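Uncharacterized protein yqbN (Bacillus subtilis, PDB 3KLU) is of unknown function but belongs to the XkdN-like phage tail assembly chaperone family, so it probably assists the assembly of a prophage tail. Local coordinates at residues 30-34 with 116-122; 43-49 with 88-93. One frame throughout, in Å; residues are numbered along the deposited sequence.

Contact 1 (30-34 with 116-122); sequences ISKRF and VLSVGGE
E122, in the first turn of helix 120-133, reaches across to S31 and R33, which belong to a type I beta turn (S31 to F34) in the loop between strands 26-28 and 44-46. S31 OG donates to E122 OE2, modelled at a 2.4 Å that is too short to be taken literally. The same oxygen accepts from R33 NH1 at 3.0 Å, and the N-H points at it with an angle of 164°, one component of the R33-E122 salt bridge. Guanidinium and carboxylate are nearly coplanar, 19° apart, and the carboxylate lies at the guanidinium edge; R33 NH1 and E122 OE1 are modelled too close, so the places of both are doubtful. Beside this polar group lies an apolar cluster. F34 turns the rim of its ring to the end of helix 109-116, with CZ 3.6 Å from V116 CG1 and CE2 4.0 Å from L117 CD2. That same leucine methyl meets I30 CG2 at 3.6 Å, the two side chains crossing at about a right angle. V116 also touches F95 and Y104. In the second shell, the turn itself sets the serine: R33 N donates to S31 OG at 3.0 Å, an ST turn, so the hydroxyl accepts from its own loop while turned to the glutamate. R33 bends at chi3 (39°), and F34 CE1 lies 3.9 Å above one face of its guanidinium, toward the rim.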
loop_
_atom_site.group_PDB
_atom_site.type_symbol
_atom_site.label_atom_id
_atom_site.label_comp_id
_atom_site.label_asym_id
_atom_site.label_seq_id
_atom_site.Cartn_x
_atom_site.Cartn_y
_atom_site.Cartn_z
ATOM N N ILE A 30 -10.597 2.902 -5.226
ATOM C CA ILE A 30 -9.622 3.597 -6.055
ATOM C C ILE A 30 -10.036 3.750 -7.515
ATOM O O ILE A 30 -9.565 4.658 -8.192
ATOM C CB ILE A 30 -8.265 2.864 -5.976
ATOM C CG1 ILE A 30 -7.618 3.151 -4.609
ATOM C CG2 ILE A 30 -7.349 3.276 -7.133
ATOM C CD1 ILE A 30 -7.198 4.579 -4.417
ATOM N N SER A 31 -10.885 2.852 -8.011
ATOM C CA SER A 31 -11.337 2.934 -9.396
ATOM C C SER A 31 -12.687 2.266 -9.631
ATOM O O SER A 31 -12.984 1.197 -9.078
ATOM C CB SER A 31 -10.308 2.311 -10.344
ATOM O OG SER A 31 -10.859 2.208 -11.643
ATOM N N LYS A 32 -13.502 2.900 -10.465
ATOM C CA LYS A 32 -14.816 2.354 -10.769
ATOM C C LYS A 32 -14.753 1.277 -11.876
ATOM O O LYS A 32 -15.754 0.644 -12.183
ATOM C CB LYS A 32 -15.772 3.476 -11.173
ATOM C CG LYS A 32 -16.072 4.520 -10.081
ATOM C CD LYS A 32 -16.999 5.588 -10.672
ATOM C CE LYS A 32 -17.271 6.759 -9.749
ATOM N NZ LYS A 32 -17.983 7.868 -10.490
ATOM N N ARG A 33 -13.560 1.069 -12.434
ATOM C CA ARG A 33 -13.361 0.091 -13.496
ATOM C C ARG A 33 -13.229 -1.301 -12.908
ATOM O O ARG A 33 -13.204 -2.266 -13.657
ATOM C CB ARG A 33 -12.110 0.417 -14.316
ATOM C CG ARG A 33 -12.130 1.764 -15.003
ATOM C CD ARG A 33 -10.719 2.174 -15.349
ATOM N NE ARG A 33 -9.977 1.021 -15.792
ATOM C CZ ARG A 33 -8.763 0.697 -15.394
ATOM N NH1 ARG A 33 -8.097 1.440 -14.533
ATOM N NH2 ARG A 33 -8.237 -0.425 -15.825
ATOM N N PHE A 34 -13.114 -1.423 -11.584
ATOM C CA PHE A 34 -13.039 -2.758 -11.023
ATOM C C PHE A 34 -14.359 -3.112 -10.363
ATOM O O PHE A 34 -14.718 -2.529 -9.342
ATOM C CB PHE A 34 -11.909 -2.869 -10.012
ATOM C CG PHE A 34 -10.594 -2.359 -10.522
ATOM C CD1 PHE A 34 -10.107 -2.758 -11.768
ATOM C CD2 PHE A 34 -9.838 -1.469 -9.771
ATOM C CE1 PHE A 34 -8.874 -2.267 -12.247
ATOM C CE2 PHE A 34 -8.623 -0.989 -10.250
ATOM C CZ PHE A 34 -8.145 -1.393 -11.494
ATOM N N VAL A 116 -2.185 -2.313 -13.851
ATOM C CA VAL A 116 -3.548 -2.481 -13.321
ATOM C C VAL A 116 -4.253 -1.119 -13.211
ATOM O O VAL A 116 -5.374 -0.965 -13.664
ATOM C CB VAL A 116 -3.585 -3.119 -11.894
ATOM C CG1 VAL A 116 -5.048 -3.130 -11.368
ATOM C CG2 VAL A 116 -3.018 -4.561 -11.909
ATOM N N LEU A 117 -3.604 -0.141 -12.583
ATOM C CA LEU A 117 -4.194 1.201 -12.445
ATOM C C LEU A 117 -3.744 1.978 -13.710
ATOM O O LEU A 117 -2.987 2.956 -13.636
ATOM C CB LEU A 117 -3.648 1.859 -11.160
ATOM C CG LEU A 117 -4.012 1.071 -9.880
ATOM C CD1 LEU A 117 -3.121 1.467 -8.717
ATOM C CD2 LEU A 117 -5.446 1.314 -9.523
ATOM N N SER A 118 -4.207 1.520 -14.868
ATOM C CA SER A 118 -3.778 2.122 -16.138
ATOM C C SER A 118 -4.299 3.510 -16.514
ATOM O O SER A 118 -3.969 4.031 -17.574
ATOM C CB SER A 118 -4.040 1.141 -17.273
ATOM O OG SER A 118 -5.375 0.688 -17.229
ATOM N N VAL A 119 -5.127 4.099 -15.656
ATOM C CA VAL A 119 -5.609 5.445 -15.868
ATOM C C VAL A 119 -4.779 6.309 -14.916
ATOM O O VAL A 119 -4.779 6.083 -13.699
ATOM C CB VAL A 119 -7.074 5.542 -15.561
ATOM C CG1 VAL A 119 -7.511 6.990 -15.566
ATOM C CG2 VAL A 119 -7.844 4.755 -16.628
ATOM N N GLY A 120 -4.047 7.269 -15.490
ATOM C CA GLY A 120 -3.172 8.125 -14.728
ATOM C C GLY A 120 -3.651 8.493 -13.344
ATOM O O GLY A 120 -3.009 8.155 -12.329
ATOM N N GLY A 121 -4.778 9.203 -13.303
ATOM C CA GLY A 121 -5.345 9.648 -12.039
ATOM C C GLY A 121 -5.480 8.538 -11.006
ATOM O O GLY A 121 -5.205 8.776 -9.843
ATOM N N GLU A 122 -5.889 7.336 -11.419
ATOM C CA GLU A 122 -6.049 6.230 -10.476
ATOM C C GLU A 122 -4.710 5.900 -9.833
ATOM O O GLU A 122 -4.596 5.712 -8.628
ATOM C CB GLU A 122 -6.554 4.961 -11.175
ATOM C CG GLU A 122 -7.893 5.102 -11.874
ATOM C CD GLU A 122 -8.217 3.861 -12.715
ATOM O OE1 GLU A 122 -7.257 3.140 -13.102
ATOM O OE2 GLU A 122 -9.424 3.610 -12.989
#

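Contact 2 (43-49 with 88-93); sequences PFIFKAI and ETTVYP
P93 sets its CD squarely over the ring of F44, 3.4 Å from the centroid and only 3° off the normal, a CH-pi contact on one face of the phenyl. The peptide bond before P93 is cis. T90 holds CG2 anti to its backbone N (chi1 -60°), and this methyl comes obliquely to the same ring at CD2; W126 of helix 120-133 meets the ring from outside the pair. F46 and T90 lie side by side and point the same way, with T90 OG1 3.6 Å from F46 CE2; this hydroxyl is hydrogen-bonded to A86 O and W126 NE1. T89 presents its CG2 to the edge of the F46 ring. I45 and Y92 project together from the other side of the sheet, I45 CD1 against Y92 CB, and I45 CG2 rests on V91 CB at 3.9 Å. Strands 44-46 and 90-92 run antiparallel, the central and an outer strand of a three-stranded sheet, and are joined through a classic beta bulge in which V91 and Y92 both face I45. I45 O accepts from V91 N at 2.6 Å and from Y92 N at 3.3 Å, the latter on a lone pair, while I45 N donates to Y92 O. Beyond the bulge K47 N bonds T89 O at 2.9 Å, where helix 78-89 gives way to the strand. K47 CB packs on V91 CG2. A water lies between K47 O and E88 O, donating to E88 O; its modelled distance to K47 O is doubtfully short. I49 CG2 lies 3.5 Å from E88 O, whereas the E88 carboxylate turns to R53 and K96.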
loop_
_atom_site.group_PDB
_atom_site.type_symbol
_atom_site.label_atom_id
_atom_site.label_comp_id
_atom_site.label_asym_id
_atom_site.label_seq_id
_atom_site.Cartn_x
_atom_site.Cartn_y
_atom_site.Cartn_z
ATOM N N PRO A 43 -13.528 -2.233 -3.920
ATOM C CA PRO A 43 -12.572 -1.283 -3.326
ATOM C C PRO A 43 -11.225 -1.904 -2.981
ATOM O O PRO A 43 -11.116 -3.113 -2.784
ATOM C CB PRO A 43 -13.301 -0.784 -2.076
ATOM C CG PRO A 43 -14.085 -1.993 -1.651
ATOM C CD PRO A 43 -14.607 -2.556 -2.957
ATOM N N PHE A 44 -10.197 -1.067 -2.945
ATOM C CA PHE A 44 -8.882 -1.537 -2.564
ATOM C C PHE A 44 -8.882 -1.559 -1.042
ATOM O O PHE A 44 -9.550 -0.736 -0.408
ATOM C CB PHE A 44 -7.827 -0.545 -3.003
ATOM C CG PHE A 44 -7.328 -0.767 -4.372
ATOM C CD1 PHE A 44 -8.174 -1.186 -5.373
ATOM C CD2 PHE A 44 -6.015 -0.498 -4.673
ATOM C CE1 PHE A 44 -7.696 -1.328 -6.698
ATOM C CE2 PHE A 44 -5.517 -0.632 -5.986
ATOM C CZ PHE A 44 -6.361 -1.047 -6.997
ATOM N N ILE A 45 -8.135 -2.500 -0.466
ATOM C CA ILE A 45 -7.979 -2.588 0.972
ATOM C C ILE A 45 -6.536 -2.221 1.302
ATOM O O ILE A 45 -5.570 -2.883 0.826
ATOM C CB ILE A 45 -8.236 -3.976 1.475
ATOM C CG1 ILE A 45 -9.667 -4.358 1.171
ATOM C CG2 ILE A 45 -8.008 -4.032 2.997
ATOM C CD1 ILE A 45 -9.976 -5.795 1.592
ATOM N N PHE A 46 -6.398 -1.156 2.094
ATOM C CA PHE A 46 -5.107 -0.642 2.534
ATOM C C PHE A 46 -4.927 -0.944 4.017
ATOM O O PHE A 46 -5.913 -1.152 4.750
ATOM C CB PHE A 46 -5.009 0.871 2.343
ATOM C CG PHE A 46 -5.071 1.327 0.884
ATOM C CD1 PHE A 46 -6.292 1.387 0.204
ATOM C CD2 PHE A 46 -3.924 1.781 0.237
ATOM C CE1 PHE A 46 -6.359 1.909 -1.094
ATOM C CE2 PHE A 46 -3.980 2.303 -1.061
ATOM C CZ PHE A 46 -5.187 2.370 -1.725
ATOM N N LYS A 47 -3.665 -0.998 4.435
ATOM C CA LYS A 47 -3.293 -1.237 5.821
ATOM C C LYS A 47 -1.849 -0.816 5.958
ATOM O O LYS A 47 -0.971 -1.424 5.355
ATOM C CB LYS A 47 -3.407 -2.709 6.185
ATOM C CG LYS A 47 -3.101 -2.980 7.654
ATOM C CD LYS A 47 -2.939 -4.482 7.880
ATOM C CE LYS A 47 -3.114 -4.822 9.335
ATOM N NZ LYS A 47 -2.151 -3.979 10.071
ATOM N N ALA A 48 -1.618 0.246 6.726
ATOM C CA ALA A 48 -0.274 0.776 6.974
ATOM C C ALA A 48 0.771 -0.304 7.309
ATOM O O ALA A 48 0.493 -1.317 7.969
ATOM C CB ALA A 48 -0.317 1.803 8.116
ATOM N N ILE A 49 1.981 -0.090 6.823
ATOM C CA ILE A 49 3.034 -1.033 7.134
ATOM C C ILE A 49 3.753 -0.451 8.363
ATOM O O ILE A 49 3.334 0.567 8.906
ATOM C CB ILE A 49 3.972 -1.214 5.927
ATOM C CG1 ILE A 49 4.564 0.135 5.510
ATOM C CG2 ILE A 49 3.170 -1.796 4.771
ATOM C CD1 ILE A 49 5.710 0.036 4.533
ATOM N N GLU A 88 3.098 -2.490 -0.760
ATOM C CA GLU A 88 3.012 -3.203 0.523
ATOM C C GLU A 88 1.876 -2.713 1.478
ATOM O O GLU A 88 1.340 -3.462 2.306
ATOM C CB GLU A 88 4.391 -3.170 1.177
ATOM C CG GLU A 88 5.379 -4.029 0.391
ATOM C CD GLU A 88 6.805 -3.995 0.954
ATOM O OE1 GLU A 88 6.988 -3.711 2.164
ATOM O OE2 GLU A 88 7.755 -4.270 0.189
ATOM N N THR A 89 1.474 -1.465 1.322
ATOM C CA THR A 89 0.364 -0.957 2.114
ATOM C C THR A 89 -0.959 -1.472 1.517
ATOM O O THR A 89 -2.008 -1.412 2.150
ATOM C CB THR A 89 0.381 0.555 2.048
ATOM O OG1 THR A 89 1.614 0.995 2.612
ATOM C CG2 THR A 89 -0.811 1.177 2.750
ATOM N N THR A 90 -0.910 -1.980 0.289
ATOM C CA THR A 90 -2.139 -2.441 -0.341
ATOM C C THR A 90 -2.358 -3.918 -0.180
ATOM O O THR A 90 -1.704 -4.717 -0.845
ATOM C CB THR A 90 -2.150 -2.066 -1.828
ATOM O OG1 THR A 90 -2.057 -0.643 -1.944
ATOM C CG2 THR A 90 -3.431 -2.520 -2.496
ATOM N N VAL A 91 -3.325 -4.258 0.673
ATOM C CA VAL A 91 -3.658 -5.642 0.996
ATOM C C VAL A 91 -4.363 -6.400 -0.127
ATOM O O VAL A 91 -4.108 -7.583 -0.351
ATOM C CB VAL A 91 -4.599 -5.705 2.238
ATOM C CG1 VAL A 91 -4.608 -7.094 2.790
ATOM C CG2 VAL A 91 -4.170 -4.698 3.286
ATOM N N TYR A 92 -5.311 -5.707 -0.763
ATOM C CA TYR A 92 -6.101 -6.255 -1.859
ATOM C C TYR A 92 -6.354 -5.090 -2.795
ATOM O O TYR A 92 -7.019 -4.100 -2.424
ATOM C CB TYR A 92 -7.429 -6.808 -1.335
ATOM C CG TYR A 92 -8.373 -7.307 -2.411
ATOM C CD1 TYR A 92 -8.036 -8.417 -3.195
ATOM C CD2 TYR A 92 -9.617 -6.708 -2.625
ATOM C CE1 TYR A 92 -8.902 -8.934 -4.152
ATOM C CE2 TYR A 92 -10.496 -7.232 -3.587
ATOM C CZ TYR A 92 -10.121 -8.355 -4.335
ATOM O OH TYR A 92 -10.997 -8.956 -5.198
ATOM N N PRO A 93 -5.845 -5.187 -4.042
ATOM C CA PRO A 93 -5.086 -6.340 -4.533
ATOM C C PRO A 93 -3.607 -6.226 -4.174
ATOM O O PRO A 93 -3.079 -5.133 -4.132
ATOM C CB PRO A 93 -5.322 -6.252 -6.041
ATOM C CG PRO A 93 -5.151 -4.764 -6.280
ATOM C CD PRO A 93 -5.881 -4.112 -5.067
HETATM O O HOH W 1 -0.245 -3.523 4.392
#

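Overall arrangement
From the N terminus the chain passes through edge strand 26-28 into 30-34, the first half of contact 1, then returns along central strand 44-46, where contact 2 begins. Helices 51-60 and 78-89 follow before 88-93 adds the other edge strand and closes the inner loop. Helices 98-103 and 109-116 lead on to 116-122, which closes the outer loop, so contact 2 is nested within contact 1. Contact 2 joins two strands; contact 1 ties the loop between the first two to the start of helix 120-133. Their centres are 15 Å apart, yet they touch: F44 packs against L117, F34 and I30, and F46 against I30.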